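Local coordinates for protein acetyltransferase (Brucella abortus str. 2308 A, PDB 4ZBG) that binds acetyl-CoA and probably transfers its acetyl group to an amine of a substrate, at residues Val44-Leu57 with Val65-Gly77. Residues are numbered along the deposited sequence; the frame is centred on the assembly and turned at random.
Sequences VDALRAAKALTLSL and VLGHIAFSPVLIG
Leu55–Leu57 pairs antiparallel with Ile69–Phe71 in the hairpin of strands 55-61 and 64-76, part of the central sheet of this GNAT fold, while the preceding helix 40-49 packs over one face. Leu57 and Ile69 exchange two backbone hydrogen bonds, Leu57 N to Ile69 O (3.1 Å) and Ile69 N to Leu57 O (3.0 Å). Phe71 N donates to Leu55 O at 2.9 Å. A classic beta bulge opens the pairing: Thr54 and Leu55 both turn their N-H to Phe71 O, each bond weak.

On the helix 40-49 face, His68 NE2 donates to Ser56 OG (2.8 Å), which lies only 4° out of the imidazole plane. With CG anti to the backbone N (chi1 171°), the ring runs forward along its strand, in the direction of Ala70, and across to the Ser56 hydroxyl, which is also bonded to Glu14. Val44, coming from the opposite direction, brings both methyls to His68 CE1, CG1 obliquely; Leu53 CD1 rests on Ala70 CB (3.7 Å), and Leu47 CD2 meets Ser72 CB.

The other face carries Leu55 beside Phe71, their side chains pointing the same way with Leu55 CD2 4.0 Å from Phe71 CD1, and Leu57 CB against Ile69 CG2. These four side chains pack on helix 100-114, whereas His68 and Arg48 touch helix 19-30 and strand 83-91 flanks strand 64-76, leaving the hairpin layered between helices.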
ATOM      1  N   VAL A  44      -9.463   2.656   0.733  1.00  6.14           N
ATOM      2  CA  VAL A  44      -9.143   2.008  -0.528  1.00  6.83           C
ATOM      3  C   VAL A  44     -10.245   2.282  -1.551  1.00  6.33           C
ATOM      4  O   VAL A  44      -9.967   2.627  -2.702  1.00  6.57           O
ATOM      5  CB  VAL A  44      -8.891   0.494  -0.340  1.00  7.16           C
ATOM      6  CG1 VAL A  44      -8.787  -0.201  -1.688  1.00  7.76           C
ATOM      7  CG2 VAL A  44      -7.628   0.254   0.477  1.00  7.57           C
ATOM      8  N   ASP A  45     -11.501   2.125  -1.132  1.00  6.62           N
ATOM      9  CA  ASP A  45     -12.608   2.319  -2.060  1.00  6.88           C
ATOM     10  C   ASP A  45     -12.724   3.775  -2.517  1.00  7.18           C
ATOM     11  O   ASP A  45     -13.050   4.037  -3.676  1.00  8.49           O
ATOM     12  CB  ASP A  45     -13.927   1.824  -1.459  1.00  7.26           C
ATOM     13  CG  ASP A  45     -14.016   0.298  -1.415  1.00  7.21           C
ATOM     14  OD1 ASP A  45     -13.039  -0.387  -1.800  1.00  8.09           O
ATOM     15  OD2 ASP A  45     -15.066  -0.214  -0.972  1.00  8.09           O
ATOM     16  N   ALA A  46     -12.426   4.711  -1.624  1.00  7.61           N
ATOM     17  CA  ALA A  46     -12.460   6.130  -1.964  1.00  8.43           C
ATOM     18  C   ALA A  46     -11.326   6.507  -2.920  1.00  8.60           C
ATOM     19  O   ALA A  46     -11.533   7.293  -3.840  1.00  9.44           O
ATOM     20  CB  ALA A  46     -12.422   6.981  -0.704  1.00  9.33           C
ATOM     21  N   LEU A  47     -10.131   5.952  -2.706  1.00  8.04           N
ATOM     22  CA  LEU A  47      -9.030   6.133  -3.658  1.00  7.84           C
ATOM     23  C   LEU A  47      -9.432   5.635  -5.038  1.00  8.18           C
ATOM     24  O   LEU A  47      -9.222   6.317  -6.039  1.00  8.81           O
ATOM     25  CB  LEU A  47      -7.771   5.411  -3.187  1.00  8.00           C
ATOM     26  CG  LEU A  47      -7.045   5.985  -1.974  1.00  7.68           C
ATOM     27  CD1 LEU A  47      -5.987   5.002  -1.545  1.00  7.67           C
ATOM     28  CD2 LEU A  47      -6.428   7.344  -2.286  1.00  8.90           C
ATOM     29  N   ARG A  48     -10.018   4.443  -5.096  1.00  8.35           N
ATOM     30  CA  ARG A  48     -10.438   3.884  -6.372  1.00  8.75           C
ATOM     31  C   ARG A  48     -11.479   4.787  -7.049  1.00 10.21           C
ATOM     32  O   ARG A  48     -11.382   5.083  -8.242  1.00 11.26           O
ATOM     33  CB  ARG A  48     -10.994   2.477  -6.172  1.00  9.37           C
ATOM     34  CG  ARG A  48     -11.169   1.714  -7.469  1.00 11.00           C
ATOM     35  CD  ARG A  48     -11.842   0.364  -7.252  1.00 10.73           C
ATOM     36  NE  ARG A  48     -10.995  -0.565  -6.506  1.00  9.52           N
ATOM     37  CZ  ARG A  48     -11.202  -0.918  -5.244  1.00  8.49           C
ATOM     38  NH1 ARG A  48     -12.241  -0.438  -4.569  1.00  9.48           N
ATOM     39  NH2 ARG A  48     -10.374  -1.765  -4.657  1.00  8.31           N
ATOM     40  N   ALA A  49     -12.462   5.233  -6.275  1.00 11.22           N
ATOM     41  CA  ALA A  49     -13.513   6.102  -6.790  1.00 12.69           C
ATOM     42  C   ALA A  49     -12.946   7.402  -7.351  1.00 12.67           C
ATOM     43  O   ALA A  49     -13.488   7.967  -8.296  1.00 13.76           O
ATOM     44  CB  ALA A  49     -14.526   6.407  -5.700  1.00 14.60           C
ATOM     45  N   ALA A  50     -11.859   7.878  -6.759  1.00 12.03           N
ATOM     46  CA  ALA A  50     -11.254   9.149  -7.141  1.00 12.70           C
ATOM     47  C   ALA A  50     -10.190   9.008  -8.232  1.00 12.35           C
ATOM     48  O   ALA A  50      -9.558   9.994  -8.612  1.00 12.95           O
ATOM     49  CB  ALA A  50     -10.668   9.827  -5.914  1.00 13.47           C
ATOM     50  N   LYS A  51     -10.002   7.788  -8.731  1.00 12.10           N
ATOM     51  CA  LYS A  51      -8.943   7.475  -9.697  1.00 12.68           C
ATOM     52  C   LYS A  51      -7.565   7.819  -9.133  1.00 11.89           C
ATOM     53  O   LYS A  51      -6.664   8.236  -9.867  1.00 13.43           O
ATOM     54  CB  LYS A  51      -9.181   8.167 -11.050  1.00 15.52           C
ATOM     55  CG  LYS A  51     -10.505   7.787 -11.701  1.00 17.60           C
ATOM     56  CD  LYS A  51     -10.594   8.322 -13.126  1.00 20.45           C
ATOM     57  CE  LYS A  51     -12.013   8.243 -13.651  1.00 22.81           C
ATOM     58  NZ  LYS A  51     -12.108   8.588 -15.096  1.00 24.63           N
ATOM     59  N   ALA A  52      -7.413   7.628  -7.824  1.00 10.03           N
ATOM     60  CA  ALA A  52      -6.160   7.915  -7.124  1.00  9.81           C
ATOM     61  C   ALA A  52      -5.523   6.650  -6.554  1.00  9.40           C
ATOM     62  O   ALA A  52      -4.535   6.722  -5.830  1.00  9.50           O
ATOM     63  CB  ALA A  52      -6.389   8.939  -6.016  1.00 10.36           C
ATOM     64  N   LEU A  53      -6.092   5.496  -6.886  1.00  9.23           N
ATOM     65  CA  LEU A  53      -5.511   4.222  -6.496  1.00  8.71           C
ATOM     66  C   LEU A  53      -4.499   3.853  -7.580  1.00  8.69           C
ATOM     67  O   LEU A  53      -4.814   3.168  -8.551  1.00 10.10           O
ATOM     68  CB  LEU A  53      -6.609   3.167  -6.318  1.00  9.57           C
ATOM     69  CG  LEU A  53      -6.168   1.812  -5.768  1.00  8.62           C
ATOM     70  CD1 LEU A  53      -5.406   1.950  -4.455  1.00  9.39           C
ATOM     71  CD2 LEU A  53      -7.383   0.919  -5.584  1.00  8.79           C
ATOM     72  N   THR A  54      -3.289   4.374  -7.431  1.00  8.36           N
ATOM     73  CA  THR A  54      -2.269   4.277  -8.461  1.00  9.29           C
ATOM     74  C   THR A  54      -1.926   2.834  -8.764  1.00  8.25           C
ATOM     75  O   THR A  54      -1.803   2.437  -9.927  1.00  9.47           O
ATOM     76  CB  THR A  54      -0.997   4.989  -8.007  1.00 10.85           C
ATOM     77  OG1 THR A  54      -1.320   6.335  -7.647  1.00 11.13           O
ATOM     78  CG2 THR A  54       0.038   4.992  -9.118  1.00 13.39           C
ATOM     79  N   LEU A  55      -1.770   2.054  -7.706  1.00  7.28           N
ATOM     80  CA  LEU A  55      -1.427   0.656  -7.841  1.00  7.96           C
ATOM     81  C   LEU A  55      -2.110  -0.117  -6.731  1.00  6.77           C
ATOM     82  O   LEU A  55      -2.092   0.303  -5.571  1.00  7.37           O
ATOM     83  CB  LEU A  55       0.093   0.483  -7.770  1.00  9.67           C
ATOM     84  CG  LEU A  55       0.604  -0.939  -7.958  1.00 10.37           C
ATOM     85  CD1 LEU A  55       0.247  -1.479  -9.324  1.00 11.02           C
ATOM     86  CD2 LEU A  55       2.106  -0.966  -7.752  1.00 11.70           C
ATOM     87  N   SER A  56      -2.718  -1.243  -7.092  1.00  7.24           N
ATOM     88  CA  SER A  56      -3.448  -2.058  -6.139  1.00  7.28           C
ATOM     89  C   SER A  56      -3.152  -3.500  -6.496  1.00  6.69           C
ATOM     90  O   SER A  56      -3.523  -3.958  -7.581  1.00  7.52           O
ATOM     91  CB  SER A  56      -4.941  -1.775  -6.260  1.00  8.25           C
ATOM     92  OG  SER A  56      -5.686  -2.603  -5.383  1.00  8.32           O
ATOM     93  N   LEU A  57      -2.441  -4.194  -5.608  1.00  6.73           N
ATOM     94  CA  LEU A  57      -2.045  -5.577  -5.859  1.00  6.32           C
ATOM     95  C   LEU A  57      -2.689  -6.488  -4.844  1.00  6.07           C
ATOM     96  O   LEU A  57      -2.855  -6.114  -3.679  1.00  6.24           O
ATOM     97  CB  LEU A  57      -0.531  -5.752  -5.750  1.00  7.05           C
ATOM     98  CG  LEU A  57       0.364  -4.904  -6.649  1.00  7.88           C
ATOM     99  CD1 LEU A  57       1.825  -5.241  -6.389  1.00  9.44           C
ATOM    100  CD2 LEU A  57       0.014  -5.092  -8.113  1.00 10.20           C
ATOM    101  N   VAL A  65      -8.344 -13.974  -2.029  1.00  9.02           N
ATOM    102  CA  VAL A  65      -7.408 -12.891  -1.741  1.00  8.76           C
ATOM    103  C   VAL A  65      -6.845 -13.096  -0.342  1.00  7.79           C
ATOM    104  O   VAL A  65      -7.593 -13.102   0.634  1.00  9.00           O
ATOM    105  CB  VAL A  65      -8.064 -11.504  -1.869  1.00  9.86           C
ATOM    106  CG1 VAL A  65      -7.086 -10.420  -1.441  1.00  9.53           C
ATOM    107  CG2 VAL A  65      -8.553 -11.259  -3.293  1.00 11.22           C
ATOM    108  N   LEU A  66      -5.531 -13.267  -0.240  1.00  7.82           N
ATOM    109  CA  LEU A  66      -4.877 -13.412   1.058  1.00  8.00           C
ATOM    110  C   LEU A  66      -4.329 -12.096   1.588  1.00  7.43           C
ATOM    111  O   LEU A  66      -4.100 -11.958   2.782  1.00  7.65           O
ATOM    112  CB  LEU A  66      -3.720 -14.398   0.962  1.00  9.62           C
ATOM    113  CG  LEU A  66      -4.032 -15.817   0.508  1.00 10.31           C
ATOM    114  CD1 LEU A  66      -2.759 -16.631   0.603  1.00 11.81           C
ATOM    115  CD2 LEU A  66      -5.142 -16.435   1.351  1.00 11.54           C
ATOM    116  N   GLY A  67      -4.079 -11.150   0.691  1.00  6.50           N
ATOM    117  CA  GLY A  67      -3.464  -9.900   1.075  1.00  6.99           C
ATOM    118  C   GLY A  67      -3.639  -8.881  -0.013  1.00  6.57           C
ATOM    119  O   GLY A  67      -3.925  -9.234  -1.161  1.00  7.21           O
ATOM    120  N   HIS A  68      -3.458  -7.620   0.355  1.00  5.76           N
ATOM    121  CA  HIS A  68      -3.678  -6.508  -0.547  1.00  6.01           C
ATOM    122  C   HIS A  68      -2.735  -5.362  -0.190  1.00  5.64           C
ATOM    123  O   HIS A  68      -2.385  -5.171   0.980  1.00  5.56           O
ATOM    124  CB  HIS A  68      -5.126  -6.019  -0.449  1.00  6.45           C
ATOM    125  CG  HIS A  68      -5.362  -4.752  -1.198  1.00  5.97           C
ATOM    126  ND1 HIS A  68      -5.454  -3.523  -0.579  1.00  6.33           N
ATOM    127  CD2 HIS A  68      -5.463  -4.519  -2.528  1.00  6.72           C
ATOM    128  CE1 HIS A  68      -5.618  -2.589  -1.498  1.00  6.61           C
ATOM    129  NE2 HIS A  68      -5.630  -3.169  -2.687  1.00  6.05           N
ATOM    130  N   ILE A  69      -2.337  -4.590  -1.197  1.00  5.43           N
ATOM    131  CA  ILE A  69      -1.571  -3.371  -0.966  1.00  5.47           C
ATOM    132  C   ILE A  69      -2.055  -2.254  -1.882  1.00  5.10           C
ATOM    133  O   ILE A  69      -2.334  -2.496  -3.060  1.00  6.10           O
ATOM    134  CB  ILE A  69      -0.058  -3.629  -1.086  1.00  6.08           C
ATOM    135  CG1 ILE A  69       0.752  -2.391  -0.689  1.00  7.32           C
ATOM    136  CG2 ILE A  69       0.298  -4.095  -2.498  1.00  6.50           C
ATOM    137  CD1 ILE A  69       2.210  -2.716  -0.492  1.00  7.76           C
ATOM    138  N   ALA A  70      -2.142  -1.045  -1.326  1.00  5.07           N
ATOM    139  CA  ALA A  70      -2.489   0.160  -2.068  1.00  5.77           C
ATOM    140  C   ALA A  70      -1.325   1.143  -2.114  1.00  5.27           C
ATOM    141  O   ALA A  70      -0.601   1.300  -1.128  1.00  5.80           O
ATOM    142  CB  ALA A  70      -3.683   0.846  -1.421  1.00  6.89           C
ATOM    143  N   PHE A  71      -1.185   1.817  -3.252  1.00  5.75           N
ATOM    144  CA  PHE A  71      -0.318   2.977  -3.390  1.00  5.70           C
ATOM    145  C   PHE A  71      -1.118   4.105  -4.008  1.00  5.83           C
ATOM    146  O   PHE A  71      -1.984   3.861  -4.844  1.00  7.22           O
ATOM    147  CB  PHE A  71       0.862   2.680  -4.304  1.00  6.71           C
ATOM    148  CG  PHE A  71       1.782   1.619  -3.797  1.00  7.35           C
ATOM    149  CD1 PHE A  71       1.505   0.278  -4.002  1.00  7.46           C
ATOM    150  CD2 PHE A  71       2.955   1.966  -3.144  1.00  7.77           C
ATOM    151  CE1 PHE A  71       2.371  -0.696  -3.553  1.00  7.56           C
ATOM    152  CE2 PHE A  71       3.834   1.000  -2.693  1.00  7.95           C
ATOM    153  CZ  PHE A  71       3.543  -0.334  -2.894  1.00  8.50           C
ATOM    154  N   SER A  72      -0.803   5.341  -3.624  1.00  6.39           N
ATOM    155  CA  SER A  72      -1.522   6.513  -4.121  1.00  6.61           C
ATOM    156  C   SER A  72      -0.564   7.700  -4.132  1.00  6.99           C
ATOM    157  O   SER A  72       0.445   7.685  -3.425  1.00  6.88           O
ATOM    158  CB  SER A  72      -2.759   6.798  -3.248  1.00  7.15           C
ATOM    159  OG  SER A  72      -2.416   6.959  -1.889  1.00  7.65           O
ATOM    160  N   PRO A  73      -0.862   8.739  -4.929  1.00  7.35           N
ATOM    161  CA  PRO A  73       0.094   9.850  -5.001  1.00  8.07           C
ATOM    162  C   PRO A  73       0.086  10.665  -3.719  1.00  8.27           C
ATOM    163  O   PRO A  73      -0.960  10.818  -3.088  1.00  8.33           O
ATOM    164  CB  PRO A  73      -0.446  10.711  -6.157  1.00  9.81           C
ATOM    165  CG  PRO A  73      -1.393   9.821  -6.906  1.00 10.44           C
ATOM    166  CD  PRO A  73      -1.999   8.941  -5.845  1.00  8.21           C
ATOM    167  N   VAL A  74       1.248  11.183  -3.336  1.00  7.97           N
ATOM    168  CA  VAL A  74       1.303  12.185  -2.284  1.00  9.50           C
ATOM    169  C   VAL A  74       1.792  13.481  -2.900  1.00 10.27           C
ATOM    170  O   VAL A  74       2.591  13.477  -3.835  1.00 13.67           O
ATOM    171  CB  VAL A  74       2.205  11.766  -1.097  1.00 10.23           C
ATOM    172  CG1 VAL A  74       1.698  10.495  -0.448  1.00 10.11           C
ATOM    173  CG2 VAL A  74       3.669  11.634  -1.524  1.00 11.81           C
ATOM    174  N   LEU A  75       1.293  14.595  -2.392  1.00  9.29           N
ATOM    175  CA  LEU A  75       1.796  15.899  -2.802  1.00 10.49           C
ATOM    176  C   LEU A  75       2.901  16.294  -1.853  1.00 10.24           C
ATOM    177  O   LEU A  75       2.841  15.985  -0.662  1.00 11.00           O
ATOM    178  CB  LEU A  75       0.695  16.953  -2.737  1.00 13.21           C
ATOM    179  CG  LEU A  75      -0.500  16.718  -3.657  1.00 16.18           C
ATOM    180  CD1 LEU A  75      -1.540  17.803  -3.464  1.00 17.27           C
ATOM    181  CD2 LEU A  75      -0.058  16.665  -5.106  1.00 17.90           C
ATOM    182  N   ILE A  76       3.906  16.982  -2.380  1.00 10.08           N
ATOM    183  CA  ILE A  76       4.973  17.530  -1.553  1.00 10.97           C
ATOM    184  C   ILE A  76       4.967  19.034  -1.752  1.00 10.87           C
ATOM    185  O   ILE A  76       5.215  19.517  -2.855  1.00 11.07           O
ATOM    186  CB  ILE A  76       6.331  16.919  -1.897  1.00 11.97           C
ATOM    187  CG1 ILE A  76       6.312  15.410  -1.649  1.00 13.52           C
ATOM    188  CG2 ILE A  76       7.434  17.597  -1.076  1.00 13.16           C
ATOM    189  CD1 ILE A  76       7.535  14.704  -2.187  1.00 14.20           C
ATOM    190  N   GLY A  77       4.678  19.780  -0.690  1.00 10.93           N
ATOM    191  CA  GLY A  77       4.500  21.216  -0.816  1.00 11.85           C
ATOM    192  C   GLY A  77       3.458  21.576  -1.862  1.00 12.98           C
ATOM    193  O   GLY A  77       3.568  22.602  -2.540  1.00 14.10           O
TER